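PDB 2OO3: protein involved in catabolism of external DNA from Legionella pneumophila subsp. pneumophila, which probably transfers a methyl group from S-adenosyl-L-methionine to N6 of the adenine at position 2030 of 23S ribosomal RNA. Local coordinates for residues S148-N151 against A152-P156; S251-K254 against L255-T259. All coordinates share one frame; numbering follows the deposited sequence.

Interaction 1. Residues S148-N151 against A152-P156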
ATOM      1  N   SER A 148     -12.731   4.955  10.818  1.00 18.91           N
ATOM      2  CA  SER A 148     -13.321   5.069  12.144  1.00 21.27           C
ATOM      3  C   SER A 148     -12.751   4.021  13.100  1.00 21.73           C
ATOM      4  O   SER A 148     -12.611   4.295  14.278  1.00 22.69           O
ATOM      5  CB  SER A 148     -14.869   5.024  12.066  1.00 21.03           C
ATOM      6  OG  SER A 148     -15.354   3.684  11.947  1.00 26.20           O
ATOM      7  N   LYS A 149     -12.358   2.858  12.589  1.00 22.86           N
ATOM      8  CA  LYS A 149     -11.785   1.789  13.424  1.00 23.88           C
ATOM      9  C   LYS A 149     -10.408   2.053  14.002  1.00 25.33           C
ATOM     10  O   LYS A 149     -10.045   1.448  15.032  1.00 26.21           O
ATOM     11  CB  LYS A 149     -11.724   0.455  12.670  1.00 24.16           C
ATOM     12  CG  LYS A 149     -12.986  -0.353  12.740  1.00 23.10           C
ATOM     13  CD  LYS A 149     -13.261  -0.814  14.150  1.00 24.65           C
ATOM     14  CE  LYS A 149     -14.555  -1.596  14.241  1.00 27.40           C
ATOM     15  NZ  LYS A 149     -14.864  -1.857  15.674  1.00 30.14           N
ATOM     16  N   LEU A 150      -9.628   2.915  13.346  1.00 25.07           N
ATOM     17  CA  LEU A 150      -8.324   3.302  13.868  1.00 25.14           C
ATOM     18  C   LEU A 150      -8.390   3.632  15.375  1.00 25.40           C
ATOM     19  O   LEU A 150      -7.581   3.140  16.177  1.00 25.82           O
ATOM     20  CB  LEU A 150      -7.762   4.482  13.079  1.00 24.90           C
ATOM     21  CG  LEU A 150      -7.260   4.196  11.663  1.00 25.48           C
ATOM     22  CD1 LEU A 150      -6.773   5.467  10.999  1.00 25.37           C
ATOM     23  CD2 LEU A 150      -6.128   3.156  11.702  1.00 25.09           C
ATOM     24  N   ASN A 151      -9.380   4.435  15.757  1.00 24.34           N
ATOM     25  CA  ASN A 151      -9.525   4.878  17.125  1.00 23.97           C
ATOM     26  C   ASN A 151      -9.760   3.730  18.118  1.00 22.75           C
ATOM     27  O   ASN A 151      -9.223   3.747  19.214  1.00 21.91           O
ATOM     28  CB  ASN A 151     -10.644   5.927  17.173  1.00 25.06           C
ATOM     29  CG  ASN A 151     -10.865   6.528  18.565  1.00 28.32           C
ATOM     30  OD1 ASN A 151     -12.025   6.624  19.024  1.00 33.04           O
ATOM     31  ND2 ASN A 151      -9.779   6.972  19.226  1.00 27.01           N
ATOM     32  N   ALA A 152     -10.521   2.714  17.707  1.00 21.40           N
ATOM     33  CA  ALA A 152     -10.929   1.623  18.600  1.00 20.04           C
ATOM     34  C   ALA A 152      -9.874   0.538  18.799  1.00 19.29           C
ATOM     35  O   ALA A 152      -9.866  -0.141  19.850  1.00 19.46           O
ATOM     36  CB  ALA A 152     -12.216   0.983  18.083  1.00 20.08           C
ATOM     37  N   LEU A 153      -9.008   0.357  17.793  1.00 16.72           N
ATOM     38  CA  LEU A 153      -8.140  -0.817  17.705  1.00 15.06           C
ATOM     39  C   LEU A 153      -6.700  -0.556  18.093  1.00 14.89           C
ATOM     40  O   LEU A 153      -5.917  -1.495  18.152  1.00 13.44           O
ATOM     41  CB  LEU A 153      -8.159  -1.411  16.285  1.00 16.13           C
ATOM     42  CG  LEU A 153      -9.528  -1.888  15.778  1.00 16.88           C
ATOM     43  CD1 LEU A 153      -9.415  -2.363  14.367  1.00 19.75           C
ATOM     44  CD2 LEU A 153     -10.082  -2.998  16.658  1.00 18.85           C
ATOM     45  N   LEU A 154      -6.352   0.709  18.361  1.00 13.87           N
ATOM     46  CA  LEU A 154      -4.968   1.076  18.660  1.00 13.83           C
ATOM     47  C   LEU A 154      -4.906   1.765  20.035  1.00 14.51           C
ATOM     48  O   LEU A 154      -5.869   2.458  20.411  1.00 14.63           O
ATOM     49  CB  LEU A 154      -4.395   1.970  17.550  1.00 13.35           C
ATOM     50  CG  LEU A 154      -4.390   1.429  16.112  1.00 12.99           C
ATOM     51  CD1 LEU A 154      -3.873   2.480  15.144  1.00 11.80           C
ATOM     52  CD2 LEU A 154      -3.521   0.169  15.986  1.00 12.23           C
ATOM     53  N   PRO A 155      -3.837   1.508  20.827  1.00 13.96           N
ATOM     54  CA  PRO A 155      -2.738   0.573  20.584  1.00 13.89           C
ATOM     55  C   PRO A 155      -3.204  -0.878  20.710  1.00 13.35           C
ATOM     56  O   PRO A 155      -4.065  -1.170  21.546  1.00 13.23           O
ATOM     57  CB  PRO A 155      -1.740   0.898  21.699  1.00 14.02           C
ATOM     58  CG  PRO A 155      -2.597   1.456  22.819  1.00 15.29           C
ATOM     59  CD  PRO A 155      -3.722   2.173  22.143  1.00 14.91           C
ATOM     60  N   PRO A 156      -2.657  -1.784  19.879  1.00 12.64           N
ATOM     61  CA  PRO A 156      -3.106  -3.169  19.917  1.00 12.12           C
ATOM     62  C   PRO A 156      -2.401  -3.909  21.045  1.00 12.28           C
ATOM     63  O   PRO A 156      -1.297  -3.506  21.431  1.00 11.11           O
ATOM     64  CB  PRO A 156      -2.640  -3.732  18.558  1.00 12.30           C
ATOM     65  CG  PRO A 156      -1.445  -2.922  18.201  1.00 11.85           C
ATOM     66  CD  PRO A 156      -1.586  -1.566  18.883  1.00 12.30           C
TER
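Leu-150 and Leu-154 lie alongside each other and point the same way, CD2 of Leu-150 being 4.2 Å from CD1 of Leu-154. In both, CG stands anti to the carbonyl carbon (chi1 -73° and -58°), which turns the two chains alike. Lys-149 meets Leu-153 differently. Its CB lies 4.0 Å from CD1 of Leu-153, and the two side chains cross at a slant. The lysine chain bends at chi2. Its NZ pairs outside the two segments, in a salt bridge to a bound sulfate ion, probably from the crystallisation liquor.

Behind these side chains lie three backbone bonds. Lys-149 O takes N-H groups from two residues: Leu-153 N at 3.1 Å, and Ala-152 N in a weak bond. A weak bond of 3.5 Å also runs from Leu-154 N to Leu-150 O. This is the weakly bonded C-terminal end of helix 146-153, where it passes into a loop with a cis peptide before Pro-155.

Ser-148 OG is hydrogen-bonded to Asp-145 O, one turn back. Asp-145 is a predicted S-adenosyl-L-methionine-binding residue. Leu-150 and Leu-154 pack on helix 174-188 and strand 38-41, while Lys-149 and Leu-153 touch Tyr-117 of strand 115-119.

Interaction 2. Residues S251-K254 against L255-T259; sequences SEIK and LVLET
Lys-254 and Glu-258, one helical turn apart, form an i to i+4 salt bridge, the one salt bridge between these two segments. Lys-254 NZ lies 2.7 Å from Glu-258 OE1 and meets it nearly along its C-O axis. The lysine chain runs extended from CB, with CG anti to the backbone N (chi1 -171°), then bends at its last torsion (chi4 -60°) and brings NZ round to the carboxylate. The glutamate chain is extended beyond CG and crosses the lysine at an angle. Both side chains also touch Tyr-271 of strand 270-275, so the pair sits at the border between that strand and the solvent side. Ser-251, Lys-254 and Leu-255 are exposed.

The face of Ile-253, Val-256 and Leu-257 is buried and apolar. Ile-253 CD1 comes within 4.2 Å of Val-256 CB, and Ile-253 CG1 lies 4.5 Å from Leu-257 CD1. These contacts between side chains are light. On this face the nearest side-chain approach is to backbone, Leu-257 CG to Ile-253 O at 3.2 Å. All three residues also pack on other elements. Ile-253 and Leu-257 touch Ile-223 of strand 220-226, and Val-256 and Leu-257 touch Ile-18 of helix 14-30.

The i to i+4 backbone bonds run on through the helix. Leu-257 N to Ile-253 O is 2.9 Å; the bond from Leu-255 N to Ser-251 O is weak. Leu-255 O is gripped twice: Thr-259 N and Thr-259 OG1 reach it from opposite faces of its plane, OG1 at 3.0 Å. Glu-252 turns its OE1 to a salt bridge with Arg-25.

This is an amphipathic alpha-helix: a buried apolar face lies against a strand and a helix of the Rossmann-like methyltransferase fold, and an ion pair borders its solvent side.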
ATOM      1  N   SER A 251      16.688   3.553   1.301  1.00 15.13           N
ATOM      2  CA  SER A 251      17.546   3.154   0.203  1.00 15.41           C
ATOM      3  C   SER A 251      16.983   1.997  -0.615  1.00 14.51           C
ATOM      4  O   SER A 251      17.170   1.991  -1.835  1.00 14.28           O
ATOM      5  CB  SER A 251      18.997   2.880   0.646  1.00 16.26           C
ATOM      6  OG  SER A 251      19.014   1.866   1.637  1.00 21.03           O
ATOM      7  N   GLU A 252      16.300   1.032  -0.001  1.00 12.74           N
ATOM      8  CA  GLU A 252      15.633   0.010  -0.809  1.00 12.39           C
ATOM      9  C   GLU A 252      14.618   0.637  -1.743  1.00 12.50           C
ATOM     10  O   GLU A 252      14.575   0.306  -2.912  1.00 11.97           O
ATOM     11  CB  GLU A 252      14.866  -1.015   0.042  1.00 12.39           C
ATOM     12  CG  GLU A 252      15.758  -1.889   0.909  1.00 16.71           C
ATOM     13  CD  GLU A 252      15.035  -3.098   1.454  1.00 21.04           C
ATOM     14  OE1 GLU A 252      13.782  -3.072   1.541  1.00 23.03           O
ATOM     15  OE2 GLU A 252      15.728  -4.067   1.813  1.00 23.55           O
ATOM     16  N   ILE A 253      13.773   1.527  -1.216  1.00 11.99           N
ATOM     17  CA  ILE A 253      12.661   2.040  -2.006  1.00 12.99           C
ATOM     18  C   ILE A 253      13.138   2.920  -3.185  1.00 12.90           C
ATOM     19  O   ILE A 253      12.489   2.977  -4.216  1.00 12.84           O
ATOM     20  CB  ILE A 253      11.648   2.767  -1.130  1.00 12.36           C
ATOM     21  CG1 ILE A 253      10.259   2.674  -1.766  1.00 12.61           C
ATOM     22  CG2 ILE A 253      12.132   4.193  -0.802  1.00 13.71           C
ATOM     23  CD1 ILE A 253       9.732   1.222  -1.837  1.00 12.51           C
ATOM     24  N   LYS A 254      14.304   3.543  -3.032  1.00 12.31           N
ATOM     25  CA  LYS A 254      14.964   4.265  -4.116  1.00 13.08           C
ATOM     26  C   LYS A 254      15.306   3.348  -5.297  1.00 12.03           C
ATOM     27  O   LYS A 254      15.084   3.717  -6.449  1.00 10.59           O
ATOM     28  CB  LYS A 254      16.231   4.955  -3.590  1.00 13.34           C
ATOM     29  CG  LYS A 254      16.915   5.929  -4.592  1.00 15.06           C
ATOM     30  CD  LYS A 254      18.121   6.615  -3.922  1.00 16.13           C
ATOM     31  CE  LYS A 254      18.920   7.517  -4.884  1.00 20.40           C
ATOM     32  NZ  LYS A 254      19.418   6.662  -5.997  1.00 26.40           N
ATOM     33  N   LEU A 255      15.861   2.169  -5.007  1.00 10.96           N
ATOM     34  CA  LEU A 255      16.133   1.178  -6.054  1.00 11.24           C
ATOM     35  C   LEU A 255      14.823   0.773  -6.728  1.00 10.12           C
ATOM     36  O   LEU A 255      14.754   0.667  -7.954  1.00  9.53           O
ATOM     37  CB  LEU A 255      16.851  -0.081  -5.525  1.00 10.60           C
ATOM     38  CG  LEU A 255      17.166  -1.158  -6.617  1.00 13.50           C
ATOM     39  CD1 LEU A 255      17.831  -0.608  -7.886  1.00 17.73           C
ATOM     40  CD2 LEU A 255      17.989  -2.353  -6.086  1.00 15.38           C
ATOM     41  N   VAL A 256      13.780   0.554  -5.932  1.00  8.26           N
ATOM     42  CA  VAL A 256      12.511   0.132  -6.511  1.00  7.48           C
ATOM     43  C   VAL A 256      12.004   1.229  -7.469  1.00  7.20           C
ATOM     44  O   VAL A 256      11.668   0.955  -8.624  1.00  6.77           O
ATOM     45  CB  VAL A 256      11.451  -0.146  -5.418  1.00  8.05           C
ATOM     46  CG1 VAL A 256      10.004  -0.274  -6.046  1.00  8.09           C
ATOM     47  CG2 VAL A 256      11.816  -1.424  -4.607  1.00  8.06           C
ATOM     48  N   LEU A 257      11.934   2.464  -6.969  1.00  7.82           N
ATOM     49  CA  LEU A 257      11.405   3.588  -7.756  1.00  9.39           C
ATOM     50  C   LEU A 257      12.222   3.841  -9.018  1.00 10.46           C
ATOM     51  O   LEU A 257      11.643   4.085 -10.077  1.00 10.22           O
ATOM     52  CB  LEU A 257      11.322   4.871  -6.917  1.00  9.15           C
ATOM     53  CG  LEU A 257      10.321   4.848  -5.750  1.00  9.69           C
ATOM     54  CD1 LEU A 257      10.587   6.004  -4.760  1.00 10.02           C
ATOM     55  CD2 LEU A 257       8.882   4.926  -6.281  1.00 10.66           C
ATOM     56  N   GLU A 258      13.556   3.774  -8.923  1.00 11.52           N
ATOM     57  CA  GLU A 258      14.390   3.893 -10.130  1.00 12.97           C
ATOM     58  C   GLU A 258      14.020   2.837 -11.141  1.00 12.05           C
ATOM     59  O   GLU A 258      13.878   3.140 -12.326  1.00 13.12           O
ATOM     60  CB  GLU A 258      15.875   3.703  -9.842  1.00 13.84           C
ATOM     61  CG  GLU A 258      16.528   4.688  -8.912  1.00 21.26           C
ATOM     62  CD  GLU A 258      18.037   4.445  -8.900  1.00 29.93           C
ATOM     63  OE1 GLU A 258      18.732   4.987  -8.013  1.00 32.94           O
ATOM     64  OE2 GLU A 258      18.512   3.698  -9.811  1.00 34.48           O
ATOM     65  N   THR A 259      13.908   1.579 -10.692  1.00 10.45           N
ATOM     66  CA  THR A 259      13.488   0.493 -11.591  1.00  9.44           C
ATOM     67  C   THR A 259      12.128   0.763 -12.255  1.00  8.89           C
ATOM     68  O   THR A 259      11.975   0.596 -13.475  1.00  8.49           O
ATOM     69  CB  THR A 259      13.479  -0.888 -10.874  1.00  9.44           C
ATOM     70  OG1 THR A 259      14.768  -1.111 -10.310  1.00 11.21           O
ATOM     71  CG2 THR A 259      13.200  -1.995 -11.830  1.00  9.23           C
TER

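How the interactions relate
Both interactions are local contacts within one helix, and both helices flank the same eight-stranded mixed sheet. Interaction 1 comes first along the chain, at the end of helix 146-153. Interaction 2 follows in helix 249-263. Their centres are 32 Å apart, their nearest atoms about 21 Å, and they lie on opposite sides of the chain's centre. Helix 146-153 leads from edge strand 139-142 to strand 161-165. Helix 249-263 precedes strand 270-275, the other edge. The predicted S-adenosyl-L-methionine site is nearer interaction 1, through Asp-145. Together they mark two distant parts of one Rossmann-like methyltransferase domain, without direct contact.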